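Actibind (Aspergillus niger, PDB 3D3Z) is a T2-family ribonuclease that probably cleaves RNA without strict base specificity, with a preference for adenylic acid. Local coordinates at residues E111-I122 and E134-Q142; V189-S197 and D227-K235. One frame throughout, in Å; residues are numbered along the deposited sequence. Where two conformers were deposited one is given.

The two contacts illustrate how one fold anchors elements at different depths. Contact 1 is buried, its centre about 11 Å from the centre of the chain, whereas contact 2 is partly exposed, with its centre about 19 Å out on the opposite side. Their centres lie about 30 Å apart and their nearest atoms about 12 Å, so they do not touch, and contact 1 closes along the chain before contact 2 opens. Contact 1 backs the probable active site: the E111 side chain comes within about 4 Å of the bound nucleoside analogue and of H51. Contact 2 stands farther off, the D193 side chain about 13 Å from that ligand.

Contact 1 of 2, residues E111-I122 and E134-Q142; sequences EWNKHGTCINTI and EEVGDFFQQ. With PO4 (phosphate ion), chain D.
The indole of W112 is sandwiched: G116 C and T117 CG2 lie over one face, while V136 CG2 covers the other, 4.0 Å from the centroid of the six-membered ring in a CH-pi contact. Its rim, at CE3 and CZ3, points into the face of F139 in a T-shaped pair, centroids 5.2 Å apart and planes at 71°. G116 CA rests on that same F139 face, a second CH-pi contact 4.2 Å from the ring centroid. I119 CD1 lines the F139 edge, joined there by I122 CD1 in one of the two conformers of that isoleucine. With CG anti to the backbone N (chi1 166°), W112 becomes a knob among E135, V136, F139 and F140.

E135 closes the far end. Its CB lies 3.0 Å from I122 O, a buried carbonyl oxygen with no polar partner in the model, and its CG packs on I122 CG2 in that same conformer. The E135 carboxylate turns to R70 in a salt bridge and to Y130 OH; R70 O also accepts from W112 NE1, tying both residues to one loop position.

Elsewhere on the 111-116 helix, H115 NE2 donates almost straight to phosphate O1 (2.7 Å, 169°), which K114 NZ reaches at 2.9 Å. H110 NE2 is also hydrogen-bonded to this ion, so three basic side chains of helix 104-116 gather round it.

The two helical segments run nearly perpendicular, their axes 11.3 Å apart. I75 of helix 75-81 touches W112, V136 and F140, helix 85-94 packs on F140, and strand 49-56 meets E111, H115 and I119.

Contact 2 of 2, residues V189-S197 and D227-K235; sequences VGCEDGALS and DSGIKYPPK
Two nearly straight backbone hydrogen bonds join the hairpin to the passing chain: K231 N donates to G194 O (2.9 Å, 174°), in its carbonyl plane, and L196 N donates to K231 O (2.8 Å, 172°), close to the line of the C=O bond. Both grip K231 and flank A195, the pattern of a parallel bridge, and A195 CA adds a CA-H...O contact to K231 O at 3.3 Å. One water reinforces the junction, giving to D193 O and accepting from K231 NZ; the lysine chain, bent at its far end, brings CE alongside D193 O.

I230 CG2 meets C191 SG and L196 CB, each at 4.0 Å, and C191 is itself held by a disulfide to C225. L196 also sends its CD2 squarely over the centre of the Y232 ring, 4.0 Å from the centroid and 11° off the normal. The tyrosine hydroxyl is hydrogen-bonded to W48 NE1, and its ring also meets W36 edge-to-face. L196 O is buried here without a polar partner in the model. Separately, A195 CB touches P233 CG at 3.6 Å.

The hairpin is built on a type I' turn from E192 to A195, closed by mutual backbone bonds between those two residues, with D193 and G194 at positive phi. Just before the bridge, G229 and I230 both face Y169 in a G1 beta bulge. The arrangement is that of a tight two-residue beta hairpin at the rim of an antiparallel sheet, pinned by a single bridge to the extended C-terminal segment.

Contact 1 of 2, residues E111-I122 and E134-Q142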
ATOM      1  N   GLU A 111      -1.042   3.228  10.491  1.00 15.45           N
ATOM      2  CA  GLU A 111      -1.380   2.295   9.450  1.00 15.81           C
ATOM      3  C   GLU A 111      -1.797   0.898   9.952  1.00 15.54           C
ATOM      4  O   GLU A 111      -2.810   0.358   9.498  1.00 16.14           O
ATOM      5  CB  GLU A 111      -0.265   2.198   8.437  1.00 14.96           C
ATOM      6  CG  GLU A 111      -0.142   3.538   7.597  1.00 15.36           C
ATOM      7  CD  GLU A 111      -1.411   3.937   6.852  1.00 18.29           C
ATOM      8  OE1 GLU A 111      -2.005   3.025   6.252  1.00 15.99           O
ATOM      9  OE2 GLU A 111      -1.797   5.142   6.853  1.00 18.95           O
ATOM     10  N   TRP A 112      -1.033   0.338  10.871  1.00 16.68           N
ATOM     11  CA  TRP A 112      -1.353  -0.988  11.465  1.00 16.22           C
ATOM     12  C   TRP A 112      -2.715  -0.882  12.181  1.00 16.38           C
ATOM     13  O   TRP A 112      -3.644  -1.686  11.948  1.00 16.27           O
ATOM     14  CB  TRP A 112      -0.211  -1.494  12.457  1.00 16.22           C
ATOM     15  CG  TRP A 112      -0.794  -2.613  13.217  1.00 17.21           C
ATOM     16  CD1 TRP A 112      -1.283  -2.589  14.492  1.00 17.44           C
ATOM     17  CD2 TRP A 112      -1.165  -3.887  12.673  1.00 17.23           C
ATOM     18  NE1 TRP A 112      -1.864  -3.798  14.799  1.00 18.49           N
ATOM     19  CE2 TRP A 112      -1.851  -4.596  13.676  1.00 20.01           C
ATOM     20  CE3 TRP A 112      -0.982  -4.491  11.424  1.00 16.79           C
ATOM     21  CZ2 TRP A 112      -2.343  -5.887  13.477  1.00 17.28           C
ATOM     22  CZ3 TRP A 112      -1.513  -5.752  11.216  1.00 16.91           C
ATOM     23  CH2 TRP A 112      -2.174  -6.434  12.239  1.00 17.77           C
ATOM     24  N   ASN A 113      -2.808   0.059  13.121  1.00 16.18           N
ATOM     25  CA  ASN A 113      -4.035   0.200  13.941  1.00 17.17           C
ATOM     26  C   ASN A 113      -5.275   0.449  13.149  1.00 18.02           C
ATOM     27  O   ASN A 113      -6.313  -0.129  13.430  1.00 16.24           O
ATOM     28  CB  ASN A 113      -3.883   1.286  15.030  1.00 18.12           C
ATOM     29  CG  ASN A 113      -2.766   0.968  16.004  1.00 19.45           C
ATOM     30  OD1 ASN A 113      -2.330  -0.197  16.114  1.00 19.12           O
ATOM     31  ND2 ASN A 113      -2.265   1.996  16.697  1.00 17.31           N
ATOM     32  N   LYS A 114      -5.207   1.349  12.191  1.00 18.16           N
ATOM     33  CA  LYS A 114      -6.383   1.706  11.382  1.00 18.90           C
ATOM     34  C   LYS A 114      -6.751   0.646  10.382  1.00 17.96           C
ATOM     35  O   LYS A 114      -7.921   0.288  10.225  1.00 17.34           O
ATOM     36  CB  LYS A 114      -6.113   3.020  10.601  1.00 19.57           C
ATOM     37  CG  LYS A 114      -7.295   3.490   9.752  1.00 19.03           C
ATOM     38  CD  LYS A 114      -7.191   4.965   9.327  1.00 19.27           C
ATOM     39  CE  LYS A 114      -8.493   5.419   8.643  1.00 20.76           C
ATOM     40  NZ  LYS A 114      -8.330   6.715   7.941  1.00 19.17           N
ATOM     41  N   HIS A 115      -5.761   0.186   9.639  1.00 18.29           N
ATOM     42  CA  HIS A 115      -5.989  -0.686   8.493  1.00 18.11           C
ATOM     43  C   HIS A 115      -5.530  -2.172   8.617  1.00 18.61           C
ATOM     44  O   HIS A 115      -6.254  -3.071   8.194  1.00 18.36           O
ATOM     45  CB  HIS A 115      -5.293  -0.086   7.269  1.00 19.96           C
ATOM     46  CG  HIS A 115      -5.912   1.194   6.773  1.00 19.13           C
ATOM     47  ND1 HIS A 115      -7.210   1.262   6.276  1.00 20.63           N
ATOM     48  CD2 HIS A 115      -5.401   2.445   6.666  1.00 20.07           C
ATOM     49  CE1 HIS A 115      -7.452   2.503   5.878  1.00 21.48           C
ATOM     50  NE2 HIS A 115      -6.379   3.246   6.127  1.00 20.40           N
ATOM     51  N   GLY A 116      -4.333  -2.416   9.138  1.00 18.69           N
ATOM     52  CA  GLY A 116      -3.819  -3.798   9.360  1.00 19.43           C
ATOM     53  C   GLY A 116      -4.802  -4.638  10.190  1.00 20.43           C
ATOM     54  O   GLY A 116      -5.011  -5.816   9.894  1.00 21.30           O
ATOM     55  N   THR A 117      -5.427  -4.017  11.204  1.00 20.62           N
ATOM     56  CA  THR A 117      -6.352  -4.706  12.114  1.00 20.24           C
ATOM     57  C   THR A 117      -7.643  -5.100  11.434  1.00 21.37           C
ATOM     58  O   THR A 117      -8.395  -5.929  11.997  1.00 20.61           O
ATOM     59  CB  THR A 117      -6.730  -3.888  13.423  1.00 20.75           C
ATOM     60  OG1 THR A 117      -7.412  -2.705  13.061  1.00 20.60           O
ATOM     61  CG2 THR A 117      -5.527  -3.537  14.254  1.00 21.18           C
ATOM     62  N   CYS A 118      -7.866  -4.559  10.228  1.00 19.62           N
ATOM     63  CA  CYS A 118      -9.063  -4.822   9.445  1.00 21.27           C
ATOM     64  C   CYS A 118      -8.867  -5.881   8.355  1.00 21.11           C
ATOM     65  O   CYS A 118      -9.794  -6.163   7.595  1.00 21.05           O
ATOM     66  CB  CYS A 118      -9.574  -3.473   8.856  1.00 21.57           C
ATOM     67  SG  CYS A 118     -10.186  -2.335  10.102  1.00 25.02           S
ATOM     68  N   ILE A 119      -7.667  -6.435   8.246  1.00 21.77           N
ATOM     69  CA  ILE A 119      -7.399  -7.503   7.279  1.00 22.48           C
ATOM     70  C   ILE A 119      -7.743  -8.842   7.998  1.00 22.82           C
ATOM     71  O   ILE A 119      -7.003  -9.331   8.877  1.00 23.06           O
ATOM     72  CB  ILE A 119      -5.968  -7.420   6.791  1.00 21.53           C
ATOM     73  CG1 ILE A 119      -5.708  -6.030   6.180  1.00 22.99           C
ATOM     74  CG2 ILE A 119      -5.659  -8.541   5.776  1.00 21.17           C
ATOM     75  CD1 ILE A 119      -4.287  -5.799   5.689  1.00 22.32           C
ATOM     76  N   ASN A 120      -8.897  -9.404   7.657  1.00 23.26           N
ATOM     77  CA  ASN A 120      -9.394 -10.563   8.406  1.00 23.34           C
ATOM     78  C   ASN A 120      -8.464 -11.776   8.358  1.00 23.47           C
ATOM     79  O   ASN A 120      -8.407 -12.541   9.325  1.00 25.75           O
ATOM     80  CB  ASN A 120     -10.816 -10.935   7.964  1.00 22.59           C
ATOM     81  CG  ASN A 120     -10.832 -11.580   6.616  1.00 22.59           C
ATOM     82  OD1 ASN A 120     -10.529 -10.934   5.635  1.00 22.40           O
ATOM     83  ND2 ASN A 120     -11.105 -12.878   6.567  1.00 20.19           N
ATOM     84  N   THR A 121      -7.709 -11.948   7.267  1.00 23.16           N
ATOM     85  CA  THR A 121      -6.878 -13.132   7.064  1.00 22.53           C
ATOM     86  C   THR A 121      -5.506 -13.089   7.816  1.00 22.66           C
ATOM     87  O   THR A 121      -4.744 -14.052   7.736  1.00 24.49           O
ATOM     88  CB  THR A 121      -6.613 -13.384   5.579  1.00 22.05           C
ATOM     89  OG1 THR A 121      -5.986 -12.215   5.026  1.00 22.42           O
ATOM     90  CG2 THR A 121      -7.932 -13.721   4.798  1.00 17.46           C
ATOM     91  N   ILE A 122      -5.295 -12.028   8.608  0.50 22.17           N
ATOM     92  CA  ILE A 122      -4.034 -11.713   9.323  0.50 21.89           C
ATOM     93  C   ILE A 122      -4.108 -12.086  10.803  0.50 20.56           C
ATOM     94  O   ILE A 122      -3.139 -12.008  11.525  0.50 20.23           O
ATOM     95  CB  ILE A 122      -3.745 -10.160   9.221  0.50 21.15           C
ATOM     96  CG1 ILE A 122      -3.503  -9.776   7.757  0.50 21.41           C
ATOM     97  CG2 ILE A 122      -2.584  -9.717  10.100  0.50 22.01           C
ATOM     98  CD1 ILE A 122      -2.678  -8.496   7.534  0.50 21.92           C
ATOM     99  N   GLU A 134       3.143 -11.575  15.909  1.00 16.89           N
ATOM    100  CA  GLU A 134       3.776 -12.098  14.704  1.00 16.54           C
ATOM    101  C   GLU A 134       3.132 -11.456  13.475  1.00 15.99           C
ATOM    102  O   GLU A 134       3.841 -11.112  12.516  1.00 15.89           O
ATOM    103  CB  GLU A 134       3.669 -13.631  14.545  1.00 14.92           C
ATOM    104  CG  GLU A 134       4.339 -14.154  13.324  1.00 16.45           C
ATOM    105  CD  GLU A 134       4.374 -15.687  13.278  1.00 16.00           C
ATOM    106  OE1 GLU A 134       3.781 -16.336  14.197  1.00 18.49           O
ATOM    107  OE2 GLU A 134       4.968 -16.178  12.296  1.00 17.04           O
ATOM    108  N   GLU A 135       1.806 -11.330  13.507  1.00 16.01           N
ATOM    109  CA  GLU A 135       1.066 -10.782  12.352  1.00 16.71           C
ATOM    110  C   GLU A 135       1.327  -9.293  12.037  1.00 17.18           C
ATOM    111  O   GLU A 135       1.127  -8.858  10.893  1.00 17.67           O
ATOM    112  CB  GLU A 135      -0.433 -11.071  12.459  1.00 15.80           C
ATOM    113  CG  GLU A 135      -1.355 -10.107  13.275  1.00 18.37           C
ATOM    114  CD  GLU A 135      -1.141 -10.127  14.756  1.00 19.87           C
ATOM    115  OE1 GLU A 135      -0.154 -10.781  15.219  1.00 21.03           O
ATOM    116  OE2 GLU A 135      -1.985  -9.525  15.492  1.00 20.35           O
ATOM    117  N   VAL A 136       1.763  -8.544  13.054  1.00 17.24           N
ATOM    118  CA  VAL A 136       2.161  -7.144  12.907  1.00 17.54           C
ATOM    119  C   VAL A 136       3.401  -7.076  12.028  1.00 17.30           C
ATOM    120  O   VAL A 136       3.405  -6.385  11.050  1.00 17.16           O
ATOM    121  CB  VAL A 136       2.340  -6.461  14.273  1.00 17.46           C
ATOM    122  CG1 VAL A 136       2.793  -4.966  14.124  1.00 18.87           C
ATOM    123  CG2 VAL A 136       1.057  -6.518  14.998  1.00 19.50           C
ATOM    124  N   GLY A 137       4.440  -7.828  12.362  1.00 17.16           N
ATOM    125  CA  GLY A 137       5.639  -7.830  11.540  1.00 17.22           C
ATOM    126  C   GLY A 137       5.417  -8.364  10.135  1.00 16.98           C
ATOM    127  O   GLY A 137       6.000  -7.833   9.160  1.00 16.40           O
ATOM    128  N   ASP A 138       4.619  -9.432  10.024  1.00 16.25           N
ATOM    129  CA  ASP A 138       4.326 -10.015   8.728  1.00 16.67           C
ATOM    130  C   ASP A 138       3.603  -8.998   7.805  1.00 15.21           C
ATOM    131  O   ASP A 138       3.821  -9.002   6.574  1.00 17.05           O
ATOM    132  CB  ASP A 138       3.461 -11.262   8.841  1.00 17.78           C
ATOM    133  CG  ASP A 138       4.242 -12.512   9.310  1.00 18.07           C
ATOM    134  OD1 ASP A 138       5.496 -12.510   9.416  1.00 17.57           O
ATOM    135  OD2 ASP A 138       3.515 -13.490   9.525  1.00 23.56           O
ATOM    136  N   PHE A 139       2.705  -8.207   8.393  1.00 16.19           N
ATOM    137  CA  PHE A 139       1.956  -7.160   7.695  1.00 16.01           C
ATOM    138  C   PHE A 139       2.934  -6.137   7.085  1.00 16.14           C
ATOM    139  O   PHE A 139       2.959  -5.946   5.860  1.00 16.48           O
ATOM    140  CB  PHE A 139       0.916  -6.519   8.615  1.00 15.74           C
ATOM    141  CG  PHE A 139       0.409  -5.153   8.100  1.00 15.15           C
ATOM    142  CD1 PHE A 139      -0.664  -5.074   7.217  1.00 16.73           C
ATOM    143  CD2 PHE A 139       1.034  -3.993   8.464  1.00 16.66           C
ATOM    144  CE1 PHE A 139      -1.100  -3.851   6.750  1.00 14.64           C
ATOM    145  CE2 PHE A 139       0.578  -2.746   8.025  1.00 16.08           C
ATOM    146  CZ  PHE A 139      -0.499  -2.701   7.160  1.00 15.98           C
ATOM    147  N   PHE A 140       3.838  -5.602   7.882  1.00 15.81           N
ATOM    148  CA  PHE A 140       4.829  -4.637   7.409  1.00 15.48           C
ATOM    149  C   PHE A 140       5.684  -5.215   6.323  1.00 16.41           C
ATOM    150  O   PHE A 140       5.783  -4.616   5.262  1.00 16.40           O
ATOM    151  CB  PHE A 140       5.628  -4.087   8.560  1.00 16.11           C
ATOM    152  CG  PHE A 140       4.842  -3.088   9.344  1.00 14.80           C
ATOM    153  CD1 PHE A 140       4.678  -1.792   8.849  1.00 16.17           C
ATOM    154  CD2 PHE A 140       4.187  -3.422  10.509  1.00 14.15           C
ATOM    155  CE1 PHE A 140       3.908  -0.868   9.476  1.00 17.76           C
ATOM    156  CE2 PHE A 140       3.414  -2.487  11.158  1.00 16.21           C
ATOM    157  CZ  PHE A 140       3.284  -1.187  10.637  1.00 17.73           C
ATOM    158  N   GLN A 141       6.148  -6.448   6.522  1.00 15.51           N
ATOM    159  CA  GLN A 141       6.825  -7.201   5.445  1.00 15.98           C
ATOM    160  C   GLN A 141       5.999  -7.341   4.148  1.00 16.20           C
ATOM    161  O   GLN A 141       6.525  -7.096   3.077  1.00 17.56           O
ATOM    162  CB  GLN A 141       7.333  -8.589   5.923  1.00 16.85           C
ATOM    163  CG  GLN A 141       8.294  -9.224   4.892  1.00 16.64           C
ATOM    164  CD  GLN A 141       9.568  -8.442   4.661  1.00 20.01           C
ATOM    165  OE1 GLN A 141      10.387  -8.299   5.566  1.00 22.43           O
ATOM    166  NE2 GLN A 141       9.812  -8.047   3.416  1.00 18.60           N
ATOM    167  N   GLN A 142       4.731  -7.694   4.261  1.00 16.46           N
ATOM    168  CA  GLN A 142       3.833  -7.903   3.100  1.00 17.65           C
ATOM    169  C   GLN A 142       3.658  -6.578   2.314  1.00 17.64           C
ATOM    170  O   GLN A 142       3.752  -6.549   1.114  1.00 18.54           O
ATOM    171  CB  GLN A 142       2.483  -8.401   3.609  1.00 18.10           C
ATOM    172  CG  GLN A 142       1.469  -8.760   2.529  1.00 19.08           C
ATOM    173  CD  GLN A 142       1.934  -9.805   1.561  1.00 24.92           C
ATOM    174  OE1 GLN A 142       2.485 -10.824   1.962  1.00 25.20           O
ATOM    175  NE2 GLN A 142       1.707  -9.571   0.289  1.00 24.84           N
TER
HETATM  176  P   PO4 D 251      -4.966   6.557   5.860  1.00 20.80           P
HETATM  177  O1  PO4 D 251      -6.376   5.947   5.896  1.00 19.13           O
HETATM  178  O2  PO4 D 251      -4.908   7.379   4.603  1.00 24.44           O
HETATM  179  O3  PO4 D 251      -3.936   5.450   5.927  1.00 22.57           O
HETATM  180  O4  PO4 D 251      -4.917   7.338   7.146  1.00 18.37           O

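Contact 2 of 2, residues V189-S197 and D227-K235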
ATOM      1  N   VAL A 189      -5.361   7.895  -9.103  1.00 22.77           N
ATOM      2  CA  VAL A 189      -4.369   8.969  -9.171  1.00 22.93           C
ATOM      3  C   VAL A 189      -4.856  10.199  -8.375  1.00 23.44           C
ATOM      4  O   VAL A 189      -5.868  10.812  -8.727  1.00 23.25           O
ATOM      5  CB  VAL A 189      -4.047   9.329 -10.633  1.00 22.54           C
ATOM      6  CG1 VAL A 189      -2.902  10.378 -10.711  1.00 23.83           C
ATOM      7  CG2 VAL A 189      -3.672   8.069 -11.384  1.00 21.75           C
ATOM      8  N   GLY A 190      -4.105  10.562  -7.326  1.00 22.31           N
ATOM      9  CA  GLY A 190      -4.472  11.642  -6.420  1.00 22.44           C
ATOM     10  C   GLY A 190      -3.548  12.833  -6.588  1.00 22.61           C
ATOM     11  O   GLY A 190      -2.336  12.667  -6.684  1.00 22.22           O
ATOM     12  N   CYS A 191      -4.138  14.031  -6.704  1.00 22.87           N
ATOM     13  CA  CYS A 191      -3.389  15.286  -6.867  1.00 23.38           C
ATOM     14  C   CYS A 191      -3.641  16.189  -5.696  1.00 22.94           C
ATOM     15  O   CYS A 191      -4.682  16.110  -5.043  1.00 23.13           O
ATOM     16  CB  CYS A 191      -3.815  16.024  -8.154  1.00 23.93           C
ATOM     17  SG  CYS A 191      -3.197  15.315  -9.637  1.00 25.14           S
ATOM     18  N   GLU A 192      -2.656  17.024  -5.396  1.00 23.44           N
ATOM     19  CA  GLU A 192      -2.793  18.024  -4.369  1.00 25.06           C
ATOM     20  C   GLU A 192      -2.284  19.329  -4.940  1.00 25.22           C
ATOM     21  O   GLU A 192      -1.153  19.392  -5.407  1.00 24.26           O
ATOM     22  CB  GLU A 192      -1.933  17.680  -3.155  1.00 24.98           C
ATOM     23  CG  GLU A 192      -2.232  18.530  -1.922  1.00 26.39           C
ATOM     24  CD  GLU A 192      -3.592  18.244  -1.333  1.00 30.82           C
ATOM     25  OE1 GLU A 192      -4.059  17.110  -1.537  1.00 35.55           O
ATOM     26  OE2 GLU A 192      -4.208  19.122  -0.676  1.00 32.90           O
ATOM     27  N   ASP A 193      -3.105  20.369  -4.891  1.00 27.01           N
ATOM     28  CA  ASP A 193      -2.674  21.685  -5.380  1.00 27.62           C
ATOM     29  C   ASP A 193      -2.231  21.519  -6.845  1.00 27.14           C
ATOM     30  O   ASP A 193      -1.170  22.025  -7.226  1.00 28.62           O
ATOM     31  CB  ASP A 193      -1.484  22.243  -4.538  1.00 27.62           C
ATOM     32  CG  ASP A 193      -1.860  22.546  -3.068  1.00 32.14           C
ATOM     33  OD1 ASP A 193      -2.761  23.372  -2.896  1.00 36.12           O
ATOM     34  OD2 ASP A 193      -1.276  21.994  -2.089  1.00 34.29           O
ATOM     35  N   GLY A 194      -2.993  20.772  -7.645  1.00 27.03           N
ATOM     36  CA  GLY A 194      -2.557  20.454  -9.015  1.00 26.04           C
ATOM     37  C   GLY A 194      -1.277  19.664  -9.215  1.00 26.19           C
ATOM     38  O   GLY A 194      -0.791  19.548 -10.346  1.00 25.54           O
ATOM     39  N   ALA A 195      -0.722  19.081  -8.147  1.00 24.64           N
ATOM     40  CA  ALA A 195       0.500  18.266  -8.254  1.00 23.95           C
ATOM     41  C   ALA A 195       0.193  16.789  -7.922  1.00 22.20           C
ATOM     42  O   ALA A 195      -0.586  16.461  -7.024  1.00 21.56           O
ATOM     43  CB  ALA A 195       1.602  18.795  -7.335  1.00 22.96           C
ATOM     44  N   LEU A 196       0.825  15.923  -8.686  1.00 22.74           N
ATOM     45  CA  LEU A 196       0.803  14.487  -8.505  1.00 22.67           C
ATOM     46  C   LEU A 196       1.379  14.183  -7.086  1.00 21.16           C
ATOM     47  O   LEU A 196       2.453  14.681  -6.688  1.00 21.25           O
ATOM     48  CB  LEU A 196       1.570  13.837  -9.693  1.00 23.44           C
ATOM     49  CG  LEU A 196       1.445  12.381 -10.073  1.00 24.59           C
ATOM     50  CD1 LEU A 196       0.017  11.957 -10.353  1.00 25.05           C
ATOM     51  CD2 LEU A 196       2.411  12.105 -11.245  1.00 22.76           C
ATOM     52  N   SER A 197       0.598  13.426  -6.342  1.00 21.06           N
ATOM     53  CA  SER A 197       0.697  13.308  -4.889  1.00 20.98           C
ATOM     54  C   SER A 197       0.497  11.881  -4.323  1.00 20.57           C
ATOM     55  O   SER A 197       1.224  11.480  -3.439  1.00 18.79           O
ATOM     56  CB  SER A 197      -0.341  14.213  -4.272  1.00 21.66           C
ATOM     57  OG  SER A 197      -0.231  14.109  -2.882  1.00 24.58           O
ATOM     58  N   ASP A 227      -7.815  16.892 -15.946  1.00 33.97           N
ATOM     59  CA  ASP A 227      -7.433  16.046 -17.051  1.00 33.51           C
ATOM     60  C   ASP A 227      -6.088  16.429 -17.588  1.00 32.03           C
ATOM     61  O   ASP A 227      -5.456  15.629 -18.294  1.00 32.84           O
ATOM     62  CB  ASP A 227      -8.509  16.071 -18.142  1.00 34.74           C
ATOM     63  CG  ASP A 227      -9.814  15.557 -17.643  1.00 38.47           C
ATOM     64  OD1 ASP A 227      -9.828  14.451 -17.052  1.00 46.11           O
ATOM     65  OD2 ASP A 227     -10.834  16.251 -17.809  1.00 47.02           O
ATOM     66  N   SER A 228      -5.651  17.642 -17.263  1.00 31.38           N
ATOM     67  CA  SER A 228      -4.361  18.151 -17.702  1.00 30.87           C
ATOM     68  C   SER A 228      -3.804  19.287 -16.817  1.00 29.02           C
ATOM     69  O   SER A 228      -4.449  19.772 -15.890  1.00 29.68           O
ATOM     70  CB  SER A 228      -4.451  18.615 -19.180  1.00 32.19           C
ATOM     71  OG  SER A 228      -5.289  19.757 -19.279  1.00 34.07           O
ATOM     72  N   GLY A 229      -2.594  19.700 -17.149  1.00 27.40           N
ATOM     73  CA  GLY A 229      -1.863  20.727 -16.446  1.00 28.09           C
ATOM     74  C   GLY A 229      -1.190  20.169 -15.198  1.00 27.12           C
ATOM     75  O   GLY A 229      -0.707  20.948 -14.377  1.00 27.02           O
ATOM     76  N   ILE A 230      -1.154  18.828 -15.067  1.00 26.04           N
ATOM     77  CA  ILE A 230      -0.679  18.171 -13.800  1.00 25.73           C
ATOM     78  C   ILE A 230       0.813  18.363 -13.609  1.00 24.63           C
ATOM     79  O   ILE A 230       1.638  18.072 -14.494  1.00 25.30           O
ATOM     80  CB  ILE A 230      -1.039  16.663 -13.720  1.00 25.76           C
ATOM     81  CG1 ILE A 230      -2.557  16.478 -13.628  1.00 22.23           C
ATOM     82  CG2 ILE A 230      -0.412  15.995 -12.460  1.00 24.55           C
ATOM     83  CD1 ILE A 230      -3.057  15.030 -14.055  1.00 24.36           C
ATOM     84  N   LYS A 231       1.169  18.875 -12.442  1.00 25.11           N
ATOM     85  CA  LYS A 231       2.561  19.046 -12.124  1.00 25.39           C
ATOM     86  C   LYS A 231       3.101  17.792 -11.439  1.00 24.10           C
ATOM     87  O   LYS A 231       2.398  17.144 -10.683  1.00 24.18           O
ATOM     88  CB  LYS A 231       2.779  20.230 -11.194  1.00 25.20           C
ATOM     89  CG  LYS A 231       2.135  21.511 -11.688  1.00 27.90           C
ATOM     90  CD  LYS A 231       2.455  22.684 -10.793  1.00 30.51           C
ATOM     91  CE  LYS A 231       1.643  22.666  -9.501  1.00 34.63           C
ATOM     92  NZ  LYS A 231       2.491  23.294  -8.393  1.00 35.89           N
ATOM     93  N   TYR A 232       4.348  17.482 -11.751  1.00 24.22           N
ATOM     94  CA  TYR A 232       5.108  16.404 -11.119  1.00 24.27           C
ATOM     95  C   TYR A 232       6.337  17.047 -10.475  1.00 23.11           C
ATOM     96  O   TYR A 232       7.400  17.134 -11.090  1.00 24.03           O
ATOM     97  CB  TYR A 232       5.475  15.378 -12.172  1.00 23.74           C
ATOM     98  CG  TYR A 232       5.966  14.008 -11.724  1.00 22.64           C
ATOM     99  CD1 TYR A 232       6.031  13.620 -10.376  1.00 25.07           C
ATOM    100  CD2 TYR A 232       6.318  13.063 -12.691  1.00 21.07           C
ATOM    101  CE1 TYR A 232       6.466  12.333 -10.030  1.00 22.63           C
ATOM    102  CE2 TYR A 232       6.737  11.791 -12.353  1.00 22.53           C
ATOM    103  CZ  TYR A 232       6.813  11.433 -11.017  1.00 22.67           C
ATOM    104  OH  TYR A 232       7.256  10.158 -10.714  1.00 21.21           O
ATOM    105  N   PRO A 233       6.165  17.622  -9.280  1.00 22.75           N
ATOM    106  CA  PRO A 233       7.264  18.431  -8.727  1.00 23.53           C
ATOM    107  C   PRO A 233       8.517  17.622  -8.380  1.00 24.70           C
ATOM    108  O   PRO A 233       8.389  16.500  -7.855  1.00 23.70           O
ATOM    109  CB  PRO A 233       6.638  19.099  -7.501  1.00 23.09           C
ATOM    110  CG  PRO A 233       5.163  18.930  -7.650  1.00 23.12           C
ATOM    111  CD  PRO A 233       4.961  17.683  -8.420  1.00 23.48           C
ATOM    112  N   PRO A 234       9.713  18.141  -8.748  1.00 24.08           N
ATOM    113  CA  PRO A 234      10.953  17.484  -8.397  1.00 23.97           C
ATOM    114  C   PRO A 234      11.173  17.503  -6.879  1.00 23.91           C
ATOM    115  O   PRO A 234      10.843  18.479  -6.223  1.00 23.12           O
ATOM    116  CB  PRO A 234      12.029  18.319  -9.140  1.00 24.25           C
ATOM    117  CG  PRO A 234      11.296  19.070 -10.184  1.00 24.23           C
ATOM    118  CD  PRO A 234       9.968  19.365  -9.554  1.00 24.46           C
ATOM    119  N   LYS A 235      11.647  16.379  -6.330  1.00 23.11           N
ATOM    120  CA  LYS A 235      12.031  16.342  -4.917  1.00 22.00           C
ATOM    121  C   LYS A 235      13.331  17.113  -4.711  1.00 21.94           C
ATOM    122  O   LYS A 235      14.158  17.140  -5.613  1.00 23.17           O
ATOM    123  CB  LYS A 235      12.151  14.901  -4.416  1.00 20.74           C
ATOM    124  CG  LYS A 235      10.872  14.116  -4.461  1.00 19.67           C
ATOM    125  CD  LYS A 235      11.085  12.772  -3.763  1.00 19.80           C
ATOM    126  CE  LYS A 235       9.828  12.029  -3.523  1.00 18.12           C
ATOM    127  NZ  LYS A 235      10.115  10.662  -3.015  1.00 14.99           N
TER
HETATM  128  O   HOH W   1       1.836  22.285  -6.193  1.00 35.90           O